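Local coordinates for [2Fe-2S] ferredoxin (Aquifex aeolicus, PDB 1M2D), which carries a [2Fe-2S] cluster on a thioredoxin-like fold and transfers electrons as a homodimeric ferredoxin, at residues D83-E87 with K88-G92. The protein carries 1 engineered substitution. Residues are numbered along the deposited sequence; the frame is centred on the assembly and turned at random.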
ATOM      1  N   ASP A  83     -13.459  -5.911  12.940  1.00 13.28           N
ATOM      2  CA  ASP A  83     -13.879  -7.291  13.034  1.00 14.03           C
ATOM      3  C   ASP A  83     -14.784  -7.707  11.877  1.00 12.83           C
ATOM      4  O   ASP A  83     -14.630  -8.785  11.345  1.00 12.88           O
ATOM      5  CB  ASP A  83     -14.653  -7.543  14.312  1.00 20.58           C
ATOM      6  CG  ASP A  83     -13.779  -7.609  15.521  1.00 31.30           C
ATOM      7  OD1 ASP A  83     -12.565  -7.762  15.409  1.00 37.37           O
ATOM      8  OD2 ASP A  83     -14.561  -7.457  16.482  1.00 42.60           O
ATOM      9  N   GLU A  84     -15.730  -6.835  11.508  1.00 13.28           N
ATOM     10  CA  GLU A  84     -16.639  -7.204  10.410  1.00 11.96           C
ATOM     11  C   GLU A  84     -15.859  -7.341   9.140  1.00 10.62           C
ATOM     12  O   GLU A  84     -16.106  -8.249   8.317  1.00 11.48           O
ATOM     13  CB  GLU A  84     -17.773  -6.188  10.289  1.00 14.07           C
ATOM     14  CG  GLU A  84     -18.829  -6.641   9.329  1.00 13.95           C
ATOM     15  CD  GLU A  84     -20.002  -5.693   9.093  1.00 16.24           C
ATOM     16  OE1 GLU A  84     -20.082  -4.653   9.762  1.00 18.32           O
ATOM     17  OE2 GLU A  84     -20.865  -6.010   8.250  1.00 18.57           O
ATOM     18  N   ILE A  85     -14.911  -6.422   8.862  1.00 10.66           N
ATOM     19  CA  ILE A  85     -14.143  -6.564   7.623  1.00 10.10           C
ATOM     20  C   ILE A  85     -13.336  -7.860   7.653  1.00  9.81           C
ATOM     21  O   ILE A  85     -13.281  -8.562   6.635  1.00 10.18           O
ATOM     22  CB  ILE A  85     -13.234  -5.325   7.430  1.00  9.73           C
ATOM     23  CG1 ILE A  85     -14.039  -4.045   7.211  1.00 11.10           C
ATOM     24  CG2 ILE A  85     -12.233  -5.585   6.303  1.00 10.95           C
ATOM     25  CD1 ILE A  85     -13.247  -2.754   7.263  1.00 12.37           C
ATOM     26  N   VAL A  86     -12.702  -8.189   8.767  1.00 10.70           N
ATOM     27  CA  VAL A  86     -11.947  -9.423   8.874  1.00 11.61           C
ATOM     28  C   VAL A  86     -12.851 -10.637   8.629  1.00 12.30           C
ATOM     29  O   VAL A  86     -12.524 -11.529   7.846  1.00 13.90           O
ATOM     30  CB  VAL A  86     -11.280  -9.479  10.264  1.00 13.27           C
ATOM     31  CG1 VAL A  86     -10.756 -10.871  10.566  1.00 17.45           C
ATOM     32  CG2 VAL A  86     -10.204  -8.409  10.350  1.00 14.00           C
ATOM     33  N   GLU A  87     -13.967 -10.705   9.337  1.00 12.54           N
ATOM     34  CA  GLU A  87     -14.839 -11.865   9.246  1.00 14.56           C
ATOM     35  C   GLU A  87     -15.462 -12.006   7.891  1.00 13.49           C
ATOM     36  O   GLU A  87     -15.387 -13.073   7.213  1.00 15.92           O
ATOM     37  CB  GLU A  87     -15.922 -11.739  10.326  1.00 16.72           C
ATOM     38  CG  GLU A  87     -15.411 -11.700  11.750  1.00 36.18           C
ATOM     39  CD  GLU A  87     -14.581 -12.876  12.192  1.00 38.84           C
ATOM     40  OE1 GLU A  87     -15.089 -14.020  12.071  1.00 36.84           O
ATOM     41  OE2 GLU A  87     -13.418 -12.799  12.613  1.00 65.90           O
ATOM     42  N   LYS A  88     -16.116 -10.959   7.445  1.00 11.57           N
ATOM     43  CA  LYS A  88     -16.944 -11.043   6.255  1.00 11.99           C
ATOM     44  C   LYS A  88     -16.113 -11.034   4.989  1.00 11.55           C
ATOM     45  O   LYS A  88     -16.381 -11.770   4.032  1.00 13.01           O
ATOM     46  CB  LYS A  88     -17.988  -9.923   6.225  1.00 13.57           C
ATOM     47  CG  LYS A  88     -19.039  -9.959   7.339  1.00 16.18           C
ATOM     48  CD  LYS A  88     -19.865 -11.267   7.281  1.00 24.19           C
ATOM     49  CE  LYS A  88     -21.053 -11.196   8.211  1.00 26.63           C
ATOM     50  NZ  LYS A  88     -21.473 -12.553   8.631  1.00 46.38           N
ATOM     51  N   HIS A  89     -15.097 -10.162   4.927  1.00 10.71           N
ATOM     52  CA  HIS A  89     -14.298  -9.960   3.725  1.00 10.96           C
ATOM     53  C   HIS A  89     -13.002 -10.764   3.768  1.00 10.97           C
ATOM     54  O   HIS A  89     -12.788 -11.601   2.851  1.00 13.09           O
ATOM     55  CB  HIS A  89     -14.081  -8.446   3.524  1.00 10.51           C
ATOM     56  CG  HIS A  89     -13.414  -8.130   2.227  1.00 10.09           C
ATOM     57  ND1 HIS A  89     -13.104  -6.817   1.928  1.00  9.97           N
ATOM     58  CD2 HIS A  89     -13.039  -8.865   1.175  1.00 10.64           C
ATOM     59  CE1 HIS A  89     -12.552  -6.827   0.722  1.00 10.76           C
ATOM     60  NE2 HIS A  89     -12.479  -8.073   0.259  1.00 11.24           N
ATOM     61  N   LEU A  90     -12.146 -10.536   4.736  1.00 10.33           N
ATOM     62  CA  LEU A  90     -10.810 -11.172   4.631  1.00 11.63           C
ATOM     63  C   LEU A  90     -10.938 -12.670   4.777  1.00 13.93           C
ATOM     64  O   LEU A  90     -10.183 -13.370   4.099  1.00 19.83           O
ATOM     65  CB  LEU A  90      -9.851 -10.569   5.659  1.00 12.40           C
ATOM     66  CG  LEU A  90      -9.703  -9.066   5.551  1.00 11.36           C
ATOM     67  CD1 LEU A  90      -8.638  -8.603   6.552  1.00 14.09           C
ATOM     68  CD2 LEU A  90      -9.367  -8.587   4.175  1.00 12.82           C
ATOM     69  N   LYS A  91     -11.861 -13.161   5.612  1.00 13.06           N
ATOM     70  CA  LYS A  91     -12.044 -14.595   5.740  1.00 15.37           C
ATOM     71  C   LYS A  91     -13.179 -15.071   4.823  1.00 16.86           C
ATOM     72  O   LYS A  91     -13.011 -16.077   4.185  1.00 20.74           O
ATOM     73  CB  LYS A  91     -12.395 -14.972   7.170  1.00 17.90           C
ATOM     74  CG  LYS A  91     -11.187 -14.810   8.087  1.00 22.69           C
ATOM     75  CD  LYS A  91     -11.701 -15.108   9.465  1.00 24.88           C
ATOM     76  CE  LYS A  91     -10.503 -15.322  10.343  1.00 29.75           C
ATOM     77  NZ  LYS A  91     -11.082 -15.884  11.617  1.00 32.38           N
ATOM     78  N   GLY A  92     -14.306 -14.370   4.776  1.00 16.63           N
ATOM     79  CA  GLY A  92     -15.504 -14.791   4.075  1.00 16.83           C
ATOM     80  C   GLY A  92     -15.552 -14.472   2.600  1.00 17.88           C
ATOM     81  O   GLY A  92     -16.422 -15.005   1.899  1.00 19.91           O
TER
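Leu-90 turns its CG away from its own carbonyl carbon (chi1 -56°), and Val-86 sets CG2 beside its backbone N, a pairing that brings Leu-90 CD1 to 4.1 Å from Val-86 CG2. Leu-90 CG also lies 4.4 Å from Ile-85 CG2, so one leucine meets the aliphatic side chains four and five residues before it, Ile-85 only loosely. With an alanine here, CG and both methyls are gone, and a gap is likely to open between Val-86 CG2, Ile-85 CG2 and the neighbouring Phe-34 and Leu-44. The backbone beneath illustrates how an alpha-helix can widen into pi-type turns over its second half. Lys-88 N still makes a regular i to i+4 bond to Glu-84 O (2.8 Å), whereas Ile-85 O accepts two: His-89 N reaches it from above the carbonyl plane, and Leu-90 N at 3.0 Å lies in that plane. From there the i to i+5 pattern takes over, with Lys-91 N bonding Val-86 O at 2.8 Å, nearly in line with the C=O bond, and Gly-92 N making a weak bond to Glu-87 O. On the outer side Glu-87 and Lys-91 run side by side in the same direction; Lys-91 NZ is paired chiefly with Asp-41 and makes a long salt bridge to Glu-87 OE2, 4.0 Å away. Glu-84 CG lies 3.9 Å from Lys-88 CG, while the carboxylate of Glu-84 is held by Arg-98. Both nitrogens of the His-89 ring are engaged, ND1 by Tyr-74 and NE2 by Asp-70. Within the thioredoxin-like fold, Val-86 and Leu-90 pack on Phe-34 of helix 27-40 and Leu-44 of helix 42-45, and His-89 and Leu-90 rest on Val-67 of strand 65-68, joining helix 82-91 to both helices and to the sheet.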